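Local coordinates for protein beta-galacturonidase (Eisenbergiella tayi, PDB 6NCW) that hydrolyses beta-galacturonides as a glycoside hydrolase family 2 enzyme of a human gut bacterium, and may also have beta-glucuronidase activity, at residues R309-P314 / Y508-C513; H156-L161 / D401-R406; H348-C353 / Y390-E395. One frame throughout, in Å; residues are numbered along the deposited sequence. Where two conformers were deposited one is given.

Contact 1 of 3, residues R309-P314 / Y508-C513; sequences RTVHYP and YIWQFC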
loop_
_atom_site.group_PDB
_atom_site.type_symbol
_atom_site.label_atom_id
_atom_site.label_comp_id
_atom_site.label_asym_id
_atom_site.label_seq_id
_atom_site.Cartn_x
_atom_site.Cartn_y
_atom_site.Cartn_z
ATOM N N ARG A 309 26.231 -5.726 -13.158
ATOM C CA ARG A 309 26.177 -5.556 -14.597
ATOM C C ARG A 309 25.449 -4.243 -14.873
ATOM O O ARG A 309 24.323 -4.044 -14.397
ATOM C CB ARG A 309 25.457 -6.757 -15.236
ATOM C CG ARG A 309 25.149 -6.577 -16.693
ATOM C CD ARG A 309 24.613 -7.814 -17.403
ATOM N NE ARG A 309 24.280 -7.361 -18.752
ATOM C CZ ARG A 309 23.086 -7.461 -19.328
ATOM N NH1 ARG A 309 22.088 -8.104 -18.721
ATOM N NH2 ARG A 309 22.907 -6.937 -20.537
ATOM N N THR A 310 26.091 -3.348 -15.632
ATOM C CA THR A 310 25.592 -1.986 -15.876
ATOM C C THR A 310 24.550 -1.970 -17.008
ATOM O O THR A 310 24.773 -1.458 -18.110
ATOM C CB THR A 310 26.761 -1.057 -16.213
ATOM O OG1 THR A 310 27.342 -1.446 -17.463
ATOM C CG2 THR A 310 27.863 -1.114 -15.159
ATOM N N VAL A 311 23.364 -2.512 -16.722
ATOM C CA VAL A 311 22.283 -2.452 -17.712
ATOM C C VAL A 311 21.787 -1.015 -17.869
ATOM O O VAL A 311 21.514 -0.333 -16.874
ATOM C CB VAL A 311 21.127 -3.379 -17.307
ATOM C CG1 VAL A 311 21.587 -4.843 -17.352
ATOM C CG2 VAL A 311 20.579 -3.008 -15.894
ATOM N N HIS A 312 21.679 -0.528 -19.115
ATOM C CA HIS A 312 22.318 -1.060 -20.338
ATOM C C HIS A 312 23.148 0.079 -20.946
ATOM O O HIS A 312 22.886 0.537 -22.065
ATOM C CB HIS A 312 21.298 -1.545 -21.364
ATOM C CG HIS A 312 20.458 -2.691 -20.886
ATOM N ND1 HIS A 312 20.969 -3.952 -20.682
ATOM C CD2 HIS A 312 19.142 -2.765 -20.572
ATOM C CE1 HIS A 312 20.001 -4.761 -20.278
ATOM N NE2 HIS A 312 18.882 -4.066 -20.207
ATOM N N TYR A 313 24.134 0.562 -20.202
ATOM C CA TYR A 313 24.911 1.714 -20.636
ATOM C C TYR A 313 26.080 1.878 -19.679
ATOM O O TYR A 313 26.060 1.322 -18.580
ATOM C CB TYR A 313 24.051 2.999 -20.663
ATOM C CG TYR A 313 23.056 3.020 -19.551
ATOM C CD1 TYR A 313 23.473 3.173 -18.236
ATOM C CD2 TYR A 313 21.696 2.837 -19.797
ATOM C CE1 TYR A 313 22.584 3.153 -17.200
ATOM C CE2 TYR A 313 20.786 2.827 -18.762
ATOM C CZ TYR A 313 21.235 2.986 -17.455
ATOM O OH TYR A 313 20.346 2.968 -16.399
ATOM N N PRO A 314 27.092 2.645 -20.065
ATOM C CA PRO A 314 28.210 2.880 -19.148
ATOM C C PRO A 314 27.740 3.660 -17.935
ATOM O O PRO A 314 26.790 4.447 -18.008
ATOM C CB PRO A 314 29.213 3.680 -19.999
ATOM C CG PRO A 314 28.875 3.284 -21.433
ATOM C CD PRO A 314 27.355 3.164 -21.417
ATOM N N TYR A 508 23.602 -13.016 -13.417
ATOM C CA TYR A 508 23.148 -11.704 -12.958
ATOM C C TYR A 508 21.634 -11.734 -12.868
ATOM O O TYR A 508 20.946 -11.927 -13.877
ATOM C CB TYR A 508 23.582 -10.553 -13.871
ATOM C CG TYR A 508 25.055 -10.304 -13.888
ATOM C CD1 TYR A 508 25.852 -10.830 -14.905
ATOM C CD2 TYR A 508 25.668 -9.547 -12.889
ATOM C CE1 TYR A 508 27.225 -10.622 -14.924
ATOM C CE2 TYR A 508 27.037 -9.322 -12.907
ATOM C CZ TYR A 508 27.814 -9.874 -13.921
ATOM O OH TYR A 508 29.175 -9.666 -13.947
ATOM N N ILE A 509 21.125 -11.543 -11.655
ATOM C CA ILE A 509 19.691 -11.396 -11.461
ATOM C C ILE A 509 19.193 -10.134 -12.155
ATOM O O ILE A 509 19.781 -9.048 -12.027
ATOM C CB ILE A 509 19.368 -11.379 -9.959
ATOM C CG1 ILE A 509 19.602 -12.784 -9.373
ATOM C CG2 ILE A 509 17.916 -10.976 -9.737
ATOM C CD1 ILE A 509 19.732 -12.829 -7.886
ATOM N N TRP A 510 18.098 -10.271 -12.890
ATOM C CA TRP A 510 17.339 -9.122 -13.358
ATOM C C TRP A 510 16.198 -8.931 -12.368
ATOM O O TRP A 510 15.272 -9.747 -12.339
ATOM C CB TRP A 510 16.793 -9.322 -14.777
ATOM C CG TRP A 510 16.035 -8.094 -15.176
ATOM C CD1 TRP A 510 14.732 -7.796 -14.879
ATOM C CD2 TRP A 510 16.573 -6.928 -15.847
ATOM N NE1 TRP A 510 14.415 -6.537 -15.350
ATOM C CE2 TRP A 510 15.527 -5.984 -15.945
ATOM C CE3 TRP A 510 17.832 -6.606 -16.381
ATOM C CZ2 TRP A 510 15.695 -4.739 -16.567
ATOM C CZ3 TRP A 510 18.000 -5.370 -17.003
ATOM C CH2 TRP A 510 16.929 -4.449 -17.084
ATOM N N GLN A 511 16.244 -7.866 -11.550
ATOM C CA GLN A 511 17.304 -6.882 -11.483
ATOM C C GLN A 511 17.354 -6.390 -10.040
ATOM O O GLN A 511 16.598 -6.847 -9.210
ATOM C CB GLN A 511 17.078 -5.713 -12.470
ATOM C CG GLN A 511 15.821 -4.889 -12.191
ATOM C CD GLN A 511 15.724 -3.625 -13.050
ATOM O OE1 GLN A 511 16.740 -2.929 -13.304
ATOM N NE2 GLN A 511 14.500 -3.323 -13.515
ATOM N N PHE A 512 18.254 -5.455 -9.737
ATOM C CA PHE A 512 18.406 -4.999 -8.359
ATOM C C PHE A 512 17.143 -4.302 -7.847
ATOM O O PHE A 512 16.584 -4.681 -6.810
ATOM C CB PHE A 512 19.615 -4.061 -8.251
ATOM C CG PHE A 512 19.690 -3.342 -6.940
ATOM C CD1 PHE A 512 19.621 -1.962 -6.886
ATOM C CD2 PHE A 512 19.805 -4.054 -5.753
ATOM C CE1 PHE A 512 19.689 -1.295 -5.664
ATOM C CE2 PHE A 512 19.850 -3.406 -4.533
ATOM C CZ PHE A 512 19.805 -2.024 -4.484
ATOM N N CYS A 513 16.699 -3.245 -8.532
ATOM C CA CYS A 513 15.602 -2.434 -8.023
ATOM C C CYS A 513 14.590 -2.202 -9.132
ATOM O O CYS A 513 14.886 -2.382 -10.311
ATOM C CB CYS A 513 16.091 -1.091 -7.472
ATOM S SG CYS A 513 16.878 -0.061 -8.723
#

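Contact 2 of 3, residues H156-L161 / D401-R406; sequences HFTPFL and DPYRPR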
loop_
_atom_site.group_PDB
_atom_site.type_symbol
_atom_site.label_atom_id
_atom_site.label_comp_id
_atom_site.label_asym_id
_atom_site.label_seq_id
_atom_site.Cartn_x
_atom_site.Cartn_y
_atom_site.Cartn_z
ATOM N N HIS A 156 46.614 5.112 -19.608
ATOM C CA HIS A 156 46.110 3.745 -19.515
ATOM C C HIS A 156 47.212 2.836 -19.002
ATOM O O HIS A 156 48.271 2.727 -19.627
ATOM C CB HIS A 156 45.623 3.223 -20.869
ATOM C CG HIS A 156 44.412 3.925 -21.385
ATOM N ND1 HIS A 156 43.924 3.726 -22.660
ATOM C CD2 HIS A 156 43.580 4.815 -20.796
ATOM C CE1 HIS A 156 42.850 4.472 -22.838
ATOM N NE2 HIS A 156 42.619 5.141 -21.722
ATOM N N PHE A 157 46.948 2.162 -17.892
ATOM C CA PHE A 157 47.882 1.220 -17.298
ATOM C C PHE A 157 47.333 -0.186 -17.460
ATOM O O PHE A 157 46.143 -0.420 -17.238
ATOM C CB PHE A 157 48.094 1.520 -15.810
ATOM C CG PHE A 157 48.960 0.515 -15.116
ATOM C CD1 PHE A 157 50.349 0.582 -15.233
ATOM C CD2 PHE A 157 48.391 -0.510 -14.369
ATOM C CE1 PHE A 157 51.151 -0.355 -14.610
ATOM C CE2 PHE A 157 49.186 -1.447 -13.733
ATOM C CZ PHE A 157 50.570 -1.369 -13.852
ATOM N N THR A 158 48.207 -1.117 -17.830
ATOM C CA THR A 158 47.852 -2.515 -18.040
ATOM C C THR A 158 48.737 -3.398 -17.173
ATOM O O THR A 158 49.966 -3.400 -17.364
ATOM C CB THR A 158 48.019 -2.916 -19.511
ATOM O OG1 THR A 158 47.458 -1.905 -20.359
ATOM C CG2 THR A 158 47.352 -4.271 -19.782
ATOM N N PRO A 159 48.183 -4.161 -16.232
ATOM C CA PRO A 159 48.990 -5.150 -15.507
ATOM C C PRO A 159 49.110 -6.455 -16.281
ATOM O O PRO A 159 48.235 -6.821 -17.073
ATOM C CB PRO A 159 48.204 -5.356 -14.206
ATOM C CG PRO A 159 46.759 -5.153 -14.645
ATOM C CD PRO A 159 46.785 -4.113 -15.748
ATOM N N PHE A 160 50.229 -7.150 -16.043
ATOM C CA PHE A 160 50.525 -8.459 -16.619
ATOM C C PHE A 160 51.028 -9.377 -15.515
ATOM O O PHE A 160 51.919 -8.996 -14.749
ATOM C CB PHE A 160 51.584 -8.377 -17.729
ATOM C CG PHE A 160 51.179 -7.535 -18.901
ATOM C CD1 PHE A 160 50.328 -8.039 -19.876
ATOM C CD2 PHE A 160 51.645 -6.244 -19.035
ATOM C CE1 PHE A 160 49.952 -7.276 -20.960
ATOM C CE2 PHE A 160 51.275 -5.472 -20.121
ATOM C CZ PHE A 160 50.423 -5.996 -21.087
ATOM N N LEU A 161 50.453 -10.573 -15.421
ATOM C CA LEU A 161 50.924 -11.592 -14.488
ATOM C C LEU A 161 51.868 -12.521 -15.248
ATOM O O LEU A 161 51.435 -13.278 -16.123
ATOM C CB LEU A 161 49.765 -12.365 -13.870
ATOM C CG LEU A 161 50.174 -13.376 -12.790
ATOM C CD1 LEU A 161 50.865 -12.704 -11.611
ATOM C CD2 LEU A 161 48.973 -14.160 -12.317
ATOM N N ASP A 401 41.171 -2.211 -26.284
ATOM C CA ASP A 401 41.529 -2.966 -25.086
ATOM C C ASP A 401 41.711 -4.419 -25.484
ATOM O O ASP A 401 40.756 -5.204 -25.494
ATOM C CB ASP A 401 40.466 -2.818 -24.004
ATOM C CG ASP A 401 40.748 -3.664 -22.785
ATOM O OD1 ASP A 401 40.047 -3.466 -21.763
ATOM O OD2 ASP A 401 41.671 -4.516 -22.839
ATOM N N PRO A 402 42.937 -4.820 -25.830
ATOM C CA PRO A 402 43.149 -6.179 -26.335
ATOM C C PRO A 402 43.148 -7.264 -25.266
ATOM O O PRO A 402 43.280 -8.443 -25.615
ATOM C CB PRO A 402 44.521 -6.074 -27.022
ATOM C CG PRO A 402 45.217 -4.959 -26.319
ATOM C CD PRO A 402 44.148 -3.977 -25.937
ATOM N N TYR A 403 42.964 -6.931 -23.989
ATOM C CA TYR A 403 43.176 -7.888 -22.911
ATOM C C TYR A 403 41.897 -8.378 -22.237
ATOM O O TYR A 403 41.759 -9.587 -22.008
ATOM C CB TYR A 403 44.129 -7.275 -21.875
ATOM C CG TYR A 403 45.419 -6.804 -22.528
ATOM C CD1 TYR A 403 45.738 -5.451 -22.616
ATOM C CD2 TYR A 403 46.291 -7.719 -23.108
ATOM C CE1 TYR A 403 46.917 -5.029 -23.239
ATOM C CE2 TYR A 403 47.465 -7.311 -23.732
ATOM C CZ TYR A 403 47.776 -5.974 -23.799
ATOM O OH TYR A 403 48.949 -5.590 -24.427
ATOM N N ARG A 404 40.936 -7.500 -21.937
ATOM C CA ARG A 404 39.716 -7.945 -21.273
ATOM C C ARG A 404 38.844 -8.790 -22.202
ATOM O O ARG A 404 38.762 -8.532 -23.406
ATOM C CB ARG A 404 38.893 -6.760 -20.783
ATOM C CG ARG A 404 39.393 -6.062 -19.534
ATOM C CD ARG A 404 38.502 -4.866 -19.288
ATOM N NE ARG A 404 38.733 -4.164 -18.037
ATOM C CZ ARG A 404 39.448 -3.044 -17.929
ATOM N NH1 ARG A 404 40.023 -2.515 -19.008
ATOM N NH2 ARG A 404 39.569 -2.447 -16.746
ATOM N N PRO A 405 38.152 -9.784 -21.659
ATOM C CA PRO A 405 37.183 -10.536 -22.465
ATOM C C PRO A 405 35.990 -9.672 -22.861
ATOM O O PRO A 405 35.718 -8.623 -22.272
ATOM C CB PRO A 405 36.755 -11.676 -21.534
ATOM C CG PRO A 405 36.988 -11.158 -20.174
ATOM C CD PRO A 405 38.214 -10.271 -20.272
ATOM N N ARG A 406 35.281 -10.128 -23.889
ATOM C CA ARG A 406 34.105 -9.442 -24.407
ATOM C C ARG A 406 32.934 -10.407 -24.477
ATOM O O ARG A 406 33.117 -11.628 -24.552
ATOM C CB ARG A 406 34.347 -8.868 -25.806
ATOM C CG ARG A 406 35.638 -8.075 -25.938
ATOM C CD ARG A 406 36.086 -8.002 -27.413
ATOM N NE ARG A 406 36.605 -9.286 -27.867
ATOM C CZ ARG A 406 37.007 -9.541 -29.106
ATOM N NH1 ARG A 406 36.966 -8.594 -30.034
ATOM N NH2 ARG A 406 37.461 -10.743 -29.415
#

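Contact 3 of 3, residues H348-C353 / Y390-E395; sequences HFKQQC and YSEQYE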
loop_
_atom_site.group_PDB
_atom_site.type_symbol
_atom_site.label_atom_id
_atom_site.label_comp_id
_atom_site.label_asym_id
_atom_site.label_seq_id
_atom_site.Cartn_x
_atom_site.Cartn_y
_atom_site.Cartn_z
ATOM N N HIS A 348 22.420 6.847 -37.964
ATOM C CA HIS A 348 23.349 7.272 -36.921
ATOM C C HIS A 348 23.778 6.140 -36.010
ATOM O O HIS A 348 24.612 6.375 -35.127
ATOM C CB HIS A 348 22.738 8.385 -36.054
ATOM C CG HIS A 348 22.215 9.541 -36.838
ATOM N ND1 HIS A 348 23.034 10.372 -37.571
ATOM C CD2 HIS A 348 20.952 10.001 -37.015
ATOM C CE1 HIS A 348 22.299 11.296 -38.164
ATOM N NE2 HIS A 348 21.033 11.093 -37.846
ATOM N N PHE A 349 23.219 4.930 -36.188
ATOM C CA PHE A 349 23.389 3.875 -35.191
ATOM C C PHE A 349 24.856 3.476 -35.028
ATOM O O PHE A 349 25.367 3.409 -33.904
ATOM C CB PHE A 349 22.543 2.651 -35.550
ATOM C CG PHE A 349 22.799 1.461 -34.653
ATOM C CD1 PHE A 349 22.295 1.429 -33.357
ATOM C CD2 PHE A 349 23.549 0.381 -35.102
ATOM C CE1 PHE A 349 22.524 0.335 -32.525
ATOM C CE2 PHE A 349 23.786 -0.715 -34.280
ATOM C CZ PHE A 349 23.272 -0.736 -32.987
ATOM N N LYS A 350 25.545 3.185 -36.137
ATOM C CA LYS A 350 26.938 2.739 -36.045
ATOM C C LYS A 350 27.840 3.825 -35.463
ATOM O O LYS A 350 28.691 3.544 -34.608
ATOM C CB LYS A 350 27.440 2.299 -37.422
ATOM C CG LYS A 350 26.933 0.908 -37.854
ATOM C CD LYS A 350 26.747 0.815 -39.370
ATOM C CE LYS A 350 27.544 -0.320 -40.009
ATOM N NZ LYS A 350 27.109 -1.673 -39.570
ATOM N N GLN A 351 27.665 5.070 -35.912
ATOM C CA GLN A 351 28.464 6.175 -35.391
ATOM C C GLN A 351 28.237 6.363 -33.892
ATOM O O GLN A 351 29.192 6.569 -33.131
ATOM C CB GLN A 351 28.131 7.457 -36.172
ATOM C CG GLN A 351 29.066 8.639 -35.912
ATOM C CD GLN A 351 30.476 8.388 -36.395
ATOM O OE1 GLN A 351 31.420 8.339 -35.599
ATOM N NE2 GLN A 351 30.634 8.231 -37.704
ATOM N N GLN A 352 26.981 6.265 -33.439
ATOM C CA GLN A 352 26.696 6.492 -32.023
ATOM C C GLN A 352 27.173 5.329 -31.151
ATOM O O GLN A 352 27.612 5.549 -30.014
ATOM C CB GLN A 352 25.204 6.778 -31.845
ATOM C CG GLN A 352 24.825 8.187 -32.345
ATOM C CD GLN A 352 23.327 8.429 -32.424
ATOM O OE1 GLN A 352 22.536 7.498 -32.304
ATOM N NE2 GLN A 352 22.931 9.693 -32.625
ATOM N N CYS A 353 27.138 4.099 -31.670
ATOM C CA CYS A 353 27.713 2.969 -30.948
ATOM C C CYS A 353 29.221 3.098 -30.863
ATOM O O CYS A 353 29.804 3.012 -29.771
ATOM C CB CYS A 353 27.337 1.656 -31.636
ATOM S SG CYS A 353 25.697 1.075 -31.273
ATOM N N TYR A 390 27.667 -6.440 -34.826
ATOM C CA TYR A 390 28.366 -7.091 -33.722
ATOM C C TYR A 390 29.846 -7.225 -34.048
ATOM O O TYR A 390 30.700 -6.938 -33.209
ATOM C CB TYR A 390 27.755 -8.466 -33.409
ATOM C CG TYR A 390 26.521 -8.431 -32.531
ATOM C CD1 TYR A 390 26.597 -8.698 -31.159
ATOM C CD2 TYR A 390 25.269 -8.131 -33.073
ATOM C CE1 TYR A 390 25.444 -8.679 -30.353
ATOM C CE2 TYR A 390 24.121 -8.106 -32.284
ATOM C CZ TYR A 390 24.209 -8.378 -30.929
ATOM O OH TYR A 390 23.061 -8.336 -30.174
ATOM N N SER A 391 30.167 -7.640 -35.277
ATOM C CA SER A 391 31.565 -7.842 -35.641
ATOM C C SER A 391 32.334 -6.531 -35.561
ATOM O O SER A 391 33.417 -6.473 -34.975
ATOM C CB SER A 391 31.674 -8.453 -37.046
ATOM O OG SER A 391 33.006 -8.886 -37.313
ATOM N N GLU A 392 31.767 -5.459 -36.121
ATOM C CA GLU A 392 32.439 -4.164 -36.109
ATOM C C GLU A 392 32.733 -3.696 -34.690
ATOM O O GLU A 392 33.812 -3.149 -34.417
ATOM C CB GLU A 392 31.582 -3.116 -36.817
ATOM C CG GLU A 392 31.351 -3.345 -38.283
ATOM C CD GLU A 392 30.381 -2.321 -38.854
ATOM O OE1 GLU A 392 30.262 -2.206 -40.100
ATOM O OE2 GLU A 392 29.728 -1.629 -38.042
ATOM N N GLN A 393 31.773 -3.879 -33.778
ATOM C CA GLN A 393 31.925 -3.330 -32.435
ATOM C C GLN A 393 32.850 -4.191 -31.588
ATOM O O GLN A 393 33.627 -3.665 -30.788
ATOM C CB GLN A 393 30.545 -3.166 -31.788
ATOM C CG GLN A 393 29.678 -2.199 -32.578
ATOM C CD GLN A 393 28.332 -1.918 -31.950
ATOM O OE1 GLN A 393 28.154 -2.003 -30.726
ATOM N NE2 GLN A 393 27.366 -1.572 -32.792
ATOM N N TYR A 394 32.782 -5.510 -31.756
ATOM C CA TYR A 394 33.724 -6.387 -31.076
ATOM C C TYR A 394 35.160 -6.074 -31.478
ATOM O O TYR A 394 36.061 -6.076 -30.625
ATOM C CB TYR A 394 33.397 -7.843 -31.399
ATOM C CG TYR A 394 32.331 -8.495 -30.543
ATOM C CD1 TYR A 394 31.354 -9.284 -31.124
ATOM C CD2 TYR A 394 32.332 -8.370 -29.156
ATOM C CE1 TYR A 394 30.396 -9.915 -30.371
ATOM C CE2 TYR A 394 31.363 -9.007 -28.380
ATOM C CZ TYR A 394 30.397 -9.779 -29.005
ATOM O OH TYR A 394 29.423 -10.437 -28.280
ATOM N N GLU A 395 35.398 -5.823 -32.779
ATOM C CA GLU A 395 36.752 -5.491 -33.224
ATOM C C GLU A 395 37.162 -4.092 -32.787
ATOM O O GLU A 395 38.347 -3.858 -32.526
ATOM C CB GLU A 395 36.880 -5.629 -34.743
ATOM C CG GLU A 395 38.292 -5.321 -35.310
ATOM C CD GLU A 395 39.434 -6.100 -34.627
ATOM O OE1 GLU A 395 40.277 -5.457 -33.949
ATOM O OE2 GLU A 395 39.493 -7.344 -34.768
#

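Contact 1 of 3, residues R309-P314 / Y508-C513
Arg309 and Tyr508 meet inside the TIM barrel of this family 2 hydrolase. Their strands, 307-309 and 504-509, flank strand 268-276 on its two sides. The Arg309 CB group lies over one face of the Tyr508 ring. CB stands 3.7 Å from the centroid of that ring and 14° off its normal, a clear CH-pi contact. The phenol is fixed at its far end, where Tyr508 OH hydrogen-bonds to Ser307 and Tyr371.

Arg309 touches the ring with the base of its side chain, and its charged end leads elsewhere. CG is anti to the backbone N (chi1 171°) and the chain runs extended to NE. The guanidinium therefore reaches Glu333 and Glu465 in salt bridges and Asn377 in a hydrogen bond, while Glu333 also holds His312 ND1 and Asn530 bonds to Trp510 NE1. His312, Asn377, Glu465 and Asn530 are all seen to bind galacturonate, so the contact backs the substrate pocket. Val311 CG1 covers one face of the guanidinium, 3.5 Å above its plane.

Trp510 meets Val311 and His312. Val311 CG1 comes in at the edge of the indole, 3.6 Å from Trp510 CZ3. The imidazole of His312 lies nearly parallel to the six-membered ring, with planes at 11°. The offset is large, with centroids 5.5 Å apart, so little of one ring lies over the other. The His312 ring is backed by Val311 CB, 3.4 Å above its plane. A non-proline cis peptide precedes His312, and another follows Trp510. His312 NE2 sits 3.6 Å from Trp510 CZ3 and hydrogen-bonds to O2 of a bound glycerol.

Contact 2 of 3, residues H156-L161 / D401-R406
The Tyr403 ring is covered on both faces, by Phe160 on one and by its own neighbour Pro402 on the other. Phe160 comes edge-on, with the two planes at 88°. This is a T-shaped stack, and the centroids are 5.3 Å apart. The leading edge of Phe160 is CE1 and CZ. CE1 lies 3.7 Å from Tyr403 CE2, and CZ is equally close to the phenol oxygen. On the opposite face, Pro402 CG stands 3.5 Å above the Tyr403 plane, toward the rim.

The Thr158 methyl approaches the Tyr403 ring obliquely, with CG2 3.5 Å from Tyr403 CD1. With chi1 at -45°, OG1 lies beside the backbone N and the methyl is anti to it. The methyl goes to the tyrosine, and the hydroxyl hydrogen-bonds to Tyr365 OH. The contact joins two domains. Strand 150-162 belongs to the immunoglobulin-like beta-sandwich, while 401-406 is the loop that leads from helix 384-400 into strand 406-410 of the TIM barrel. Tyr403 OH reaches back to the sandwich as well, bonding to Lys169 on strand 165-176.

An Asx turn shapes the backbone that carries Tyr403. Asp401 OD2 accepts from Tyr403 N at 3.0 Å, and also takes a bond from Arg404 N on the same face of the carboxylate. Asp401 OD1 takes the salt bridge from Arg404 NH1 at 2.9 Å, and a further bond from Trp373 NE1. This oxygen lies in the guanidinium plane, although Arg404 meets it 31° out of the carboxylate plane.

Contact 3 of 3, residues H348-C353 / Y390-E395
Two outer helices of the TIM barrel pack side by side here, and Lys350, Phe349 and Cys353 of one meet Glu392 and Gln393 of the other. The short segments 349-353 and 390-395 run nearly parallel, crossing at -21°. Their axes come no closer than 11.2 Å, so side chains span the gap.

At the partly exposed side, Lys350 forms a salt bridge to Glu392. NZ donates to Glu392 OE2 at 3.0 Å, coming from above the carboxylate plane and 39° out of it. A second, weak bond runs from Lys350 NZ to Glu392 OE1 at 3.2 Å. The ammonium is held mainly by OE2, with OE1 a weak second partner. The two side chains cross at about a right angle: Glu392 reaches out extended, while Lys350 is bent at chi2, chi3 and chi4 to bring NZ over the carboxylate. Glu388, one turn earlier on helix 384-400, makes a further salt bridge to the same NZ. Two acidic groups thus share one lysine, which probably eases the charge between them.

Deeper in, the contact involves no hydrogen bond between the segments. The extended Gln393 side chain brings its amide against Cys353, with NE2 3.4 Å from Cys353 CB and 3.5 Å from Cys353 SG. Gln393 NE2 also approaches the Phe349 ring, 4.0 Å from CE2. The sulfur of Cys353 lies 3.4 Å above the plane of that same ring, toward its rim. Gln393 OE1 has a weak hydrogen bond from Asn334. Strand 370-374 comes between the two helices in the chain. Gln393 also touches Ile357 farther along helix 349-364, while Tyr390 and Tyr394 of helix 384-400 turn to Ser408 on strand 406-410.

The three contacts lie at similar distances from each other. Contact 1 lies at the ends of barrel strands 307-309 and 504-509, with residues of the galacturonate site. Contact 3 joins two outer helices, its centre about 21 Å from those of contacts 1 and 2. Contact 2 joins the barrel to the beta-sandwich, its centre about 23 Å from that of contact 1. Along the chain, contact 3 is nested inside the loops closed by contacts 1 and 2, which cross each other. Helix 384-400 carries one side of contact 3 and leads into the 401-406 loop of contact 2. Arg406 NH1 lies 2.7 Å from Tyr394 O, a probable hydrogen bond. One helix and the loop after it therefore take part in both the helix pairing and the sandwich-to-barrel interface.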